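Local coordinates for SspB protein (Streptomyces clavuligerus, PDB 6JUF) that probably acts as a metal-dependent DNA-cleaving enzyme in a bacterial antiphage defence system that senses phosphorothioate-modified DNA, at residues S126-P129 with S130-V133; R61-S64 with R65-K68; I152-H155 with V156-F160; I234-A237 with C238-A242. All blocks are in the same frame, centred on the assembly; numbering follows the deposited sequence.

How the contacts relate
All four contacts are local, linking side chains a turn or so apart, yet three of them join into one continuous packing. Contact 1 is the middle member. Towards contact 2 it offers Trp127 O, a probable hydrogen-bond partner of Tyr62 OH at 2.7 Å, and Trp131 CZ2, which lies 3.7 Å from Trp63 CH2. Towards contact 3, Val133 CG1 meets Ile152 CG1 at 3.7 Å. Contact 4 stands apart, its centre about 19 Å from that of contact 1 and its nearest atoms about 6 Å away. Glu18, a magnesium ligand of this protein with no metal bound here, lies about 8 Å from Tyr62 and about 11 Å from Trp131, side chain to side chain.

Contact 1. Residues S126-P129 with S130-V133; sequences SWAP and SWYV
The N-H of Val133 reaches Pro129 O at 2.9 Å, the shortest sound polar bond across this helix start. One residue earlier, Tyr132 N bonds to Ala128 O at 3.0 Å, so two successive carbonyls set the first turn. Ala128 is the N-cap, and the proline after it suits a first-turn position, where no backbone donor is needed. Ahead of the cap the chain is steadied by an ST turn: Ser126 OG accepts the N-H of Ala128 at 3.0 Å and is also hydrogen-bonded to Leu117 O, so this buried hydroxyl is held by two hydrogen bonds.

The side chains then follow the turn. Trp131 has its CG beside its own backbone N (chi1 -83°), which swings the indole back along the helix towards the cap; Ala128 CB meets it obliquely, 3.8 Å from CE3. Val133 CG2 comes within 3.4 Å of Pro129 O, the same carbonyl that takes the Val133 N-H. Ser130 OG turns to Asp172 for its hydrogen bond.

Three other helices pack against this start of helix 129-137. Trp131 packs on helix 166-180 through Cys175, Ile176 and Met179, Val133 rests on Val151 and Ile152 of helix 145-159, and Pro129 and Tyr132 lie against Leu6 of helix 5-9.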
loop_
_atom_site.group_PDB
_atom_site.type_symbol
_atom_site.label_atom_id
_atom_site.label_comp_id
_atom_site.label_asym_id
_atom_site.label_seq_id
_atom_site.Cartn_x
_atom_site.Cartn_y
_atom_site.Cartn_z
ATOM N N SER B 126 -1.627 10.877 -22.636
ATOM C CA SER B 126 -1.083 10.741 -21.272
ATOM C C SER B 126 -0.793 12.118 -20.645
ATOM O O SER B 126 -0.380 13.052 -21.310
ATOM C CB SER B 126 0.205 9.942 -21.360
ATOM O OG SER B 126 0.824 9.805 -20.062
ATOM N N TRP B 127 -1.025 12.180 -19.342
ATOM C CA TRP B 127 -0.678 13.329 -18.484
ATOM C C TRP B 127 0.678 13.208 -17.908
ATOM O O TRP B 127 1.053 14.070 -17.110
ATOM C CB TRP B 127 -1.721 13.528 -17.361
ATOM C CG TRP B 127 -3.049 13.901 -17.913
ATOM C CD1 TRP B 127 -4.181 13.075 -18.134
ATOM C CD2 TRP B 127 -3.414 15.204 -18.437
ATOM N NE1 TRP B 127 -5.173 13.793 -18.757
ATOM C CE2 TRP B 127 -4.764 15.074 -18.963
ATOM C CE3 TRP B 127 -2.745 16.425 -18.574
ATOM C CZ2 TRP B 127 -5.411 16.118 -19.544
ATOM C CZ3 TRP B 127 -3.430 17.474 -19.166
ATOM C CH2 TRP B 127 -4.722 17.317 -19.643
ATOM N N ALA B 128 1.441 12.186 -18.259
ATOM C CA ALA B 128 2.760 11.981 -17.625
ATOM C C ALA B 128 3.904 11.850 -18.620
ATOM O O ALA B 128 4.475 10.754 -18.771
ATOM C CB ALA B 128 2.705 10.778 -16.645
ATOM N N PRO B 129 4.215 12.938 -19.346
ATOM C CA PRO B 129 5.245 12.785 -20.413
ATOM C C PRO B 129 6.567 12.223 -19.921
ATOM O O PRO B 129 7.234 11.484 -20.640
ATOM C CB PRO B 129 5.369 14.209 -20.988
ATOM C CG PRO B 129 4.676 15.127 -19.946
ATOM C CD PRO B 129 3.554 14.268 -19.379
ATOM N N SER B 130 6.982 12.624 -18.727
ATOM C CA SER B 130 8.283 12.156 -18.184
ATOM C C SER B 130 8.290 10.659 -17.998
ATOM O O SER B 130 9.295 9.974 -18.295
ATOM C CB SER B 130 8.700 12.885 -16.907
ATOM O OG SER B 130 9.055 14.217 -17.228
ATOM N N TRP B 131 7.168 10.150 -17.499
ATOM C CA TRP B 131 7.012 8.675 -17.387
ATOM C C TRP B 131 7.020 7.996 -18.731
ATOM O O TRP B 131 7.644 6.928 -18.900
ATOM C CB TRP B 131 5.668 8.350 -16.715
ATOM C CG TRP B 131 5.703 8.408 -15.182
ATOM C CD1 TRP B 131 5.574 7.333 -14.339
ATOM C CD2 TRP B 131 5.770 9.596 -14.313
ATOM N NE1 TRP B 131 5.553 7.736 -13.008
ATOM C CE2 TRP B 131 5.700 9.108 -12.942
ATOM C CE3 TRP B 131 5.866 10.992 -14.533
ATOM C CZ2 TRP B 131 5.750 9.974 -11.842
ATOM C CZ3 TRP B 131 5.940 11.846 -13.437
ATOM C CH2 TRP B 131 5.907 11.366 -12.120
ATOM N N TYR B 132 6.299 8.572 -19.683
ATOM C CA TYR B 132 6.289 8.044 -21.061
ATOM C C TYR B 132 7.725 7.992 -21.663
ATOM O O TYR B 132 8.133 6.976 -22.195
ATOM C CB TYR B 132 5.309 8.830 -21.974
ATOM C CG TYR B 132 5.162 8.102 -23.289
ATOM C CD1 TYR B 132 6.044 8.350 -24.357
ATOM C CD2 TYR B 132 4.110 7.196 -23.487
ATOM C CE1 TYR B 132 5.898 7.668 -25.562
ATOM C CE2 TYR B 132 3.983 6.493 -24.684
ATOM C CZ TYR B 132 4.885 6.720 -25.690
ATOM O OH TYR B 132 4.747 6.049 -26.863
ATOM N N VAL B 133 8.517 9.053 -21.521
ATOM C CA VAL B 133 9.921 8.999 -21.996
ATOM C C VAL B 133 10.663 7.876 -21.263
ATOM O O VAL B 133 11.348 7.067 -21.881
ATOM C CB VAL B 133 10.661 10.345 -21.747
ATOM C CG1 VAL B 133 12.152 10.191 -22.181
ATOM C CG2 VAL B 133 10.006 11.457 -22.568
#

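Contact 2. Residues R61-S64 with R65-K68; sequences RYWS and RAFK
Arg65 leaves its CB 3.6 Å from Tyr62 O and runs back along the helix beside Arg61 and Tyr62. With CG anti to the backbone N, the chain stays extended until it bends at chi3 (76°), bringing the guanidinium over Tyr62 CA. At the tip the two terminal nitrogens part company. NH2 comes to the edge of the Tyr62 ring, 3.9 Å from CD1, with guanidinium and ring almost perpendicular. NH1 lies 3.7 Å from NE of Arg61, whose guanidinium is likewise turned nearly square to that of Arg65. Two cations so close are explained by Glu72, whose OE2 forms a salt bridge with both of these nitrogens; Arg65 also makes a cation-pi contact with Trp127.

Next along the helix, Ala66 CB sits over one face of Tyr62, whose hydroxyl bonds to Trp127 O; this CH-pi contact is 4.1 Å from the ring centroid and 24° off its normal. One residue further on in each segment, Trp63 and Phe67 are near parallel but slid apart, their planes at 30°, and the closest atoms are Trp63 CE3 and Phe67 CE2 at 3.4 Å. Trp63 NE1 is hydrogen-bonded to Phe20 O, and the Lys68 ammonium group to Trp116 O and Ser119 O, at and just past the end of helix 107-118.

Helix 57-66 stops here. Lys68, at positive phi, gives its N-H to Arg65 O at 3.0 Å, while Leu69 N turns back to Ser64 O. Together these bonds make a Schellman motif, a classic C-terminal helix ending, with Lys68 as the C-prime residue.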
loop_
_atom_site.group_PDB
_atom_site.type_symbol
_atom_site.label_atom_id
_atom_site.label_comp_id
_atom_site.label_asym_id
_atom_site.label_seq_id
_atom_site.Cartn_x
_atom_site.Cartn_y
_atom_site.Cartn_z
ATOM N N ARG B 61 -5.658 16.099 -7.373
ATOM C CA ARG B 61 -6.398 16.322 -8.607
ATOM C C ARG B 61 -5.639 15.763 -9.822
ATOM O O ARG B 61 -6.228 15.046 -10.670
ATOM C CB ARG B 61 -6.615 17.836 -8.732
ATOM C CG ARG B 61 -7.305 18.313 -10.039
ATOM C CD ARG B 61 -7.300 19.842 -10.057
ATOM N NE ARG B 61 -7.821 20.336 -11.300
ATOM C CZ ARG B 61 -8.089 21.627 -11.502
ATOM N NH1 ARG B 61 -7.884 22.494 -10.490
ATOM N NH2 ARG B 61 -8.552 22.030 -12.681
ATOM N N TYR B 62 -4.331 16.081 -9.897
ATOM C CA TYR B 62 -3.460 15.658 -10.976
ATOM C C TYR B 62 -3.456 14.117 -11.107
ATOM O O TYR B 62 -3.607 13.566 -12.175
ATOM C CB TYR B 62 -2.030 16.225 -10.782
ATOM C CG TYR B 62 -1.080 15.554 -11.754
ATOM C CD1 TYR B 62 -0.955 15.988 -13.081
ATOM C CD2 TYR B 62 -0.326 14.426 -11.322
ATOM C CE1 TYR B 62 -0.136 15.301 -13.971
ATOM C CE2 TYR B 62 0.520 13.761 -12.225
ATOM C CZ TYR B 62 0.586 14.220 -13.557
ATOM O OH TYR B 62 1.380 13.540 -14.449
ATOM N N TRP B 63 -3.294 13.449 -9.973
ATOM C CA TRP B 63 -3.136 11.985 -9.989
ATOM C C TRP B 63 -4.420 11.353 -10.480
ATOM O O TRP B 63 -4.391 10.369 -11.224
ATOM C CB TRP B 63 -2.654 11.388 -8.672
ATOM C CG TRP B 63 -1.199 11.586 -8.477
ATOM C CD1 TRP B 63 -0.560 12.231 -7.430
ATOM C CD2 TRP B 63 -0.132 11.092 -9.367
ATOM N NE1 TRP B 63 0.839 12.205 -7.624
ATOM C CE2 TRP B 63 1.143 11.521 -8.764
ATOM C CE3 TRP B 63 -0.107 10.321 -10.549
ATOM C CZ2 TRP B 63 2.378 11.235 -9.363
ATOM C CZ3 TRP B 63 1.152 10.038 -11.131
ATOM C CH2 TRP B 63 2.344 10.484 -10.550
ATOM N N SER B 64 -5.570 11.877 -10.056
ATOM C CA SER B 64 -6.844 11.304 -10.583
ATOM C C SER B 64 -6.952 11.448 -12.108
ATOM O O SER B 64 -7.358 10.481 -12.757
ATOM C CB SER B 64 -8.022 12.036 -9.970
ATOM O OG SER B 64 -8.231 11.479 -8.691
ATOM N N ARG B 65 -6.597 12.623 -12.675
ATOM C CA ARG B 65 -6.626 12.845 -14.129
ATOM C C ARG B 65 -5.600 11.909 -14.803
ATOM O O ARG B 65 -5.868 11.291 -15.821
ATOM C CB ARG B 65 -6.305 14.316 -14.367
ATOM C CG ARG B 65 -6.602 14.991 -15.710
ATOM C CD ARG B 65 -6.486 16.511 -15.479
ATOM N NE ARG B 65 -5.101 17.133 -15.367
ATOM C CZ ARG B 65 -4.701 18.103 -14.502
ATOM N NH1 ARG B 65 -5.522 18.585 -13.557
ATOM N NH2 ARG B 65 -3.472 18.569 -14.527
ATOM N N ALA B 66 -4.418 11.843 -14.192
ATOM C CA ALA B 66 -3.262 11.115 -14.848
ATOM C C ALA B 66 -3.533 9.628 -14.915
ATOM O O ALA B 66 -3.132 8.924 -15.843
ATOM C CB ALA B 66 -1.972 11.389 -14.043
ATOM N N PHE B 67 -4.217 9.124 -13.899
ATOM C CA PHE B 67 -4.553 7.663 -13.876
ATOM C C PHE B 67 -5.849 7.400 -14.669
ATOM O O PHE B 67 -6.329 6.263 -14.699
ATOM C CB PHE B 67 -4.681 7.108 -12.431
ATOM C CG PHE B 67 -3.343 6.813 -11.794
ATOM C CD1 PHE B 67 -2.514 5.817 -12.328
ATOM C CD2 PHE B 67 -2.913 7.540 -10.699
ATOM C CE1 PHE B 67 -1.286 5.549 -11.734
ATOM C CE2 PHE B 67 -1.690 7.307 -10.123
ATOM C CZ PHE B 67 -0.840 6.314 -10.634
ATOM N N LYS B 68 -6.385 8.417 -15.336
ATOM C CA LYS B 68 -7.595 8.261 -16.180
ATOM C C LYS B 68 -8.817 7.959 -15.342
ATOM O O LYS B 68 -9.775 7.285 -15.789
ATOM C CB LYS B 68 -7.400 7.252 -17.340
ATOM C CG LYS B 68 -6.097 7.397 -18.131
ATOM C CD LYS B 68 -5.819 8.753 -18.732
ATOM C CE LYS B 68 -4.871 8.706 -19.943
ATOM N NZ LYS B 68 -3.575 8.063 -19.617
#

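Contact 3. Residues I152-H155 with V156-F160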
loop_
_atom_site.group_PDB
_atom_site.type_symbol
_atom_site.label_atom_id
_atom_site.label_comp_id
_atom_site.label_asym_id
_atom_site.label_seq_id
_atom_site.Cartn_x
_atom_site.Cartn_y
_atom_site.Cartn_z
ATOM N N ILE B 152 14.860 13.303 -21.089
ATOM C CA ILE B 152 13.552 13.926 -21.144
ATOM C C ILE B 152 13.653 15.354 -21.726
ATOM O O ILE B 152 12.854 15.710 -22.556
ATOM C CB ILE B 152 12.848 13.945 -19.787
ATOM C CG1 ILE B 152 12.605 12.499 -19.320
ATOM C CG2 ILE B 152 11.556 14.717 -19.904
ATOM C CD1 ILE B 152 12.396 12.347 -17.825
ATOM N N VAL B 153 14.670 16.113 -21.287
ATOM C CA VAL B 153 14.892 17.478 -21.803
ATOM C C VAL B 153 14.997 17.431 -23.344
ATOM O O VAL B 153 14.404 18.237 -24.014
ATOM C CB VAL B 153 16.164 18.099 -21.226
ATOM C CG1 VAL B 153 16.653 19.330 -22.030
ATOM C CG2 VAL B 153 15.971 18.389 -19.742
ATOM N N ARG B 154 15.776 16.472 -23.875
ATOM C CA ARG B 154 15.987 16.349 -25.312
ATOM C C ARG B 154 14.643 16.186 -26.019
ATOM O O ARG B 154 14.357 16.865 -27.003
ATOM C CB ARG B 154 16.970 15.195 -25.577
ATOM C CG ARG B 154 17.488 15.077 -27.009
ATOM C CD ARG B 154 18.328 13.805 -27.201
ATOM N NE ARG B 154 17.501 12.647 -27.599
ATOM C CZ ARG B 154 17.034 12.433 -28.838
ATOM N NH1 ARG B 154 17.287 13.289 -29.825
ATOM N NH2 ARG B 154 16.310 11.360 -29.107
ATOM N N HIS B 155 13.806 15.272 -25.495
ATOM C CA HIS B 155 12.490 15.012 -26.070
ATOM C C HIS B 155 11.537 16.194 -25.960
ATOM O O HIS B 155 10.787 16.523 -26.886
ATOM C CB HIS B 155 11.875 13.729 -25.452
ATOM C CG HIS B 155 12.290 12.498 -26.182
ATOM N ND1 HIS B 155 13.273 11.666 -25.744
ATOM C CD2 HIS B 155 11.892 12.023 -27.407
ATOM C CE1 HIS B 155 13.476 10.699 -26.657
ATOM N NE2 HIS B 155 12.637 10.924 -27.679
ATOM N N VAL B 156 11.593 16.881 -24.828
ATOM C CA VAL B 156 10.761 18.059 -24.607
ATOM C C VAL B 156 11.155 19.193 -25.559
ATOM O O VAL B 156 10.297 19.877 -26.090
ATOM C CB VAL B 156 10.840 18.510 -23.149
ATOM C CG1 VAL B 156 10.191 19.883 -22.929
ATOM C CG2 VAL B 156 10.234 17.413 -22.256
ATOM N N ASN B 157 12.458 19.387 -25.744
ATOM C CA ASN B 157 12.902 20.339 -26.757
ATOM C C ASN B 157 12.345 20.050 -28.152
ATOM O O ASN B 157 11.964 20.977 -28.860
ATOM C CB ASN B 157 14.414 20.444 -26.736
ATOM C CG ASN B 157 14.892 21.410 -25.667
ATOM O OD1 ASN B 157 14.264 22.442 -25.422
ATOM N ND2 ASN B 157 16.003 21.106 -25.048
ATOM N N LEU B 158 12.265 18.770 -28.524
ATOM C CA LEU B 158 11.834 18.349 -29.865
ATOM C C LEU B 158 10.309 18.389 -29.938
ATOM O O LEU B 158 9.755 18.573 -31.004
ATOM C CB LEU B 158 12.308 16.911 -30.151
ATOM C CG LEU B 158 13.627 16.567 -30.850
ATOM C CD1 LEU B 158 14.659 17.686 -30.751
ATOM C CD2 LEU B 158 14.159 15.234 -30.297
ATOM N N SER B 159 9.619 18.213 -28.793
ATOM C CA SER B 159 8.162 18.008 -28.828
ATOM C C SER B 159 7.328 19.177 -28.411
ATOM O O SER B 159 6.245 19.339 -28.913
ATOM C CB SER B 159 7.728 16.789 -27.979
ATOM O OG SER B 159 7.863 15.659 -28.791
ATOM N N PHE B 160 7.823 19.954 -27.461
ATOM C CA PHE B 160 7.086 21.099 -26.956
ATOM C C PHE B 160 7.950 22.360 -27.100
ATOM O O PHE B 160 8.805 22.591 -26.255
ATOM C CB PHE B 160 6.680 20.888 -25.482
ATOM C CG PHE B 160 5.909 19.596 -25.227
ATOM C CD1 PHE B 160 4.643 19.407 -25.753
ATOM C CD2 PHE B 160 6.465 18.573 -24.454
ATOM C CE1 PHE B 160 3.943 18.236 -25.516
ATOM C CE2 PHE B 160 5.797 17.370 -24.210
ATOM C CZ PHE B 160 4.500 17.201 -24.730
#
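Side chains one turn apart, Ile152 with Val156, Val153 with Asn157 and Arg154 with Leu158, form this i to i+4 contact over the last turns of helix 145-159, where a buried side gives way to an outer one. On the buried side, Ile152 CG2 meets Val156 CG2 at 3.8 Å. The same Val156 methyl stands beside the backbone N and presses to 3.1 Å from Ile152 O, the carbonyl that also takes the Val156 N-H.

Outward, Val153 and Asn157 lie alongside each other and point the same way, with CG1 3.6 Å from ND2. Exposed Arg154 bends at chi3 (89°), so its NH1 passes 3.7 Å from Leu158 CD2, a methyl brushing a charged group.

The hydrogen-bond pattern weakens as the helix ends. Asn157 N still bonds well to Val153 O at 2.8 Å, but His155 O takes only weak bonds from Leu158 N and Ser159 N. Phe160 N reaches Val156 O at 2.8 Å as its own backbone departs from helical geometry.

Ser159 OG is hydrogen-bonded to Ala7 N of helix 5-9, while His155 lies against Leu6 of that helix and Leu137 of helix 129-137. Ile152, Val153 and Val156 share Ile169 of helix 166-180. Helices 129-137, 145-159 and 166-180, with the three-stranded sheet 142-144, 218-221 and 208-211, follow an order consistent with a winged helix.

Contact 4. Residues I234-A237 with C238-A242; sequences IAYA and CLDYA
Tyr236 and Asp240, one turn apart, carry this contact within helix 231-243, the first helix of a unit whose helices and antiparallel sheet (strands 250-253, 298-302 and 289-293) run in an order consistent with a winged helix-turn-helix.

The backbone bonds come first. Cys238 N to Ile234 O, Leu239 N to Ala235 O, Asp240 N to Tyr236 O and Tyr241 N to Ala237 O form an unbroken alpha-helical run, the Asp240 bond being the shortest at 2.7 Å. Leu239 CD1 packs on one of these carbonyls, 3.6 Å from Ala235 O.

Apolar contact is lighter. Ile234 CG2 lies 4.2 Å from Cys238 SG. Beyond the helix, Cys238 and Leu239 rest on Leu300 of strand 298-302, Ala235 meets Leu279 of helix 272-285, and Tyr236 packs against Trp311 edge-to-face.

The polar group is the most elaborate. Both Tyr236 and Asp240 have CG anti to the backbone N, which sends ring and carboxylate out side by side with their planes 12° apart; Asp240 CB stands over one ring face, 4.1 Å from CZ. The buried carboxylate is gripped at both oxygens, OD1 by a salt bridge to Arg121 and OD2 by the indole N-H of Trp115, which would probably favour its charged form. Tyr236 OH is bonded to Trp116 NE1. A water completes the pairing: it lies 2.7 Å from Tyr236 OH and donates to Asp240 OD1 at 2.8 Å.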
loop_
_atom_site.group_PDB
_atom_site.type_symbol
_atom_site.label_atom_id
_atom_site.label_comp_id
_atom_site.label_asym_id
_atom_site.label_seq_id
_atom_site.Cartn_x
_atom_site.Cartn_y
_atom_site.Cartn_z
ATOM N N ILE B 234 -1.903 -8.566 -18.842
ATOM C CA ILE B 234 -1.074 -8.550 -20.068
ATOM C C ILE B 234 -1.957 -8.563 -21.327
ATOM O O ILE B 234 -1.832 -7.716 -22.220
ATOM C CB ILE B 234 -0.037 -9.683 -20.071
ATOM C CG1 ILE B 234 0.968 -9.486 -18.903
ATOM C CG2 ILE B 234 0.709 -9.712 -21.400
ATOM C CD1 ILE B 234 1.834 -10.726 -18.585
ATOM N N ALA B 235 -2.879 -9.548 -21.389
ATOM C CA ALA B 235 -3.743 -9.672 -22.576
ATOM C C ALA B 235 -4.639 -8.446 -22.804
ATOM O O ALA B 235 -4.792 -7.949 -23.926
ATOM C CB ALA B 235 -4.560 -10.963 -22.475
ATOM N N TYR B 236 -5.216 -7.931 -21.706
ATOM C CA TYR B 236 -6.012 -6.717 -21.812
ATOM C C TYR B 236 -5.146 -5.563 -22.431
ATOM O O TYR B 236 -5.588 -4.836 -23.304
ATOM C CB TYR B 236 -6.537 -6.311 -20.405
ATOM C CG TYR B 236 -6.808 -4.797 -20.315
ATOM C CD1 TYR B 236 -7.939 -4.249 -20.850
ATOM C CD2 TYR B 236 -5.864 -3.945 -19.687
ATOM C CE1 TYR B 236 -8.170 -2.862 -20.784
ATOM C CE2 TYR B 236 -6.074 -2.578 -19.602
ATOM C CZ TYR B 236 -7.227 -2.037 -20.191
ATOM O OH TYR B 236 -7.410 -0.688 -20.135
ATOM N N ALA B 237 -3.923 -5.420 -21.887
ATOM C CA ALA B 237 -3.058 -4.345 -22.355
ATOM C C ALA B 237 -2.686 -4.471 -23.811
ATOM O O ALA B 237 -2.693 -3.478 -24.564
ATOM C CB ALA B 237 -1.817 -4.244 -21.467
ATOM N N CYS B 238 -2.446 -5.731 -24.238
ATOM C CA CYS B 238 -2.170 -5.983 -25.657
ATOM C C CYS B 238 -3.322 -5.556 -26.588
ATOM O O CYS B 238 -3.133 -4.890 -27.595
ATOM C CB CYS B 238 -1.803 -7.461 -25.871
ATOM S SG CYS B 238 -0.229 -7.950 -25.144
ATOM N N LEU B 239 -4.536 -5.959 -26.189
ATOM C CA LEU B 239 -5.742 -5.635 -26.963
ATOM C C LEU B 239 -6.080 -4.153 -26.906
ATOM O O LEU B 239 -6.456 -3.550 -27.931
ATOM C CB LEU B 239 -6.896 -6.499 -26.479
ATOM C CG LEU B 239 -6.825 -7.979 -26.860
ATOM C CD1 LEU B 239 -7.718 -8.788 -25.869
ATOM C CD2 LEU B 239 -7.203 -8.255 -28.314
ATOM N N ASP B 240 -5.880 -3.557 -25.703
ATOM C CA ASP B 240 -6.120 -2.121 -25.549
ATOM C C ASP B 240 -5.137 -1.330 -26.434
ATOM O O ASP B 240 -5.498 -0.340 -27.061
ATOM C CB ASP B 240 -5.938 -1.767 -24.088
ATOM C CG ASP B 240 -6.310 -0.329 -23.753
ATOM O OD1 ASP B 240 -7.411 0.119 -24.124
ATOM O OD2 ASP B 240 -5.471 0.342 -23.106
ATOM N N TYR B 241 -3.873 -1.832 -26.479
ATOM C CA TYR B 241 -2.856 -1.202 -27.333
ATOM C C TYR B 241 -3.284 -1.249 -28.810
ATOM O O TYR B 241 -3.250 -0.248 -29.528
ATOM C CB TYR B 241 -1.477 -1.832 -27.113
ATOM C CG TYR B 241 -0.423 -1.108 -27.896
ATOM C CD1 TYR B 241 0.113 0.118 -27.395
ATOM C CD2 TYR B 241 0.021 -1.564 -29.131
ATOM C CE1 TYR B 241 1.065 0.794 -28.155
ATOM C CE2 TYR B 241 0.952 -0.861 -29.883
ATOM C CZ TYR B 241 1.472 0.310 -29.375
ATOM O OH TYR B 241 2.379 1.025 -30.087
ATOM N N ALA B 242 -3.700 -2.441 -29.263
ATOM C CA ALA B 242 -4.171 -2.612 -30.622
ATOM C C ALA B 242 -5.334 -1.668 -30.948
ATOM O O ALA B 242 -5.425 -1.112 -32.041
ATOM C CB ALA B 242 -4.547 -4.071 -30.844
HETATM O O HOH W 1 -9.073 0.411 -21.923
#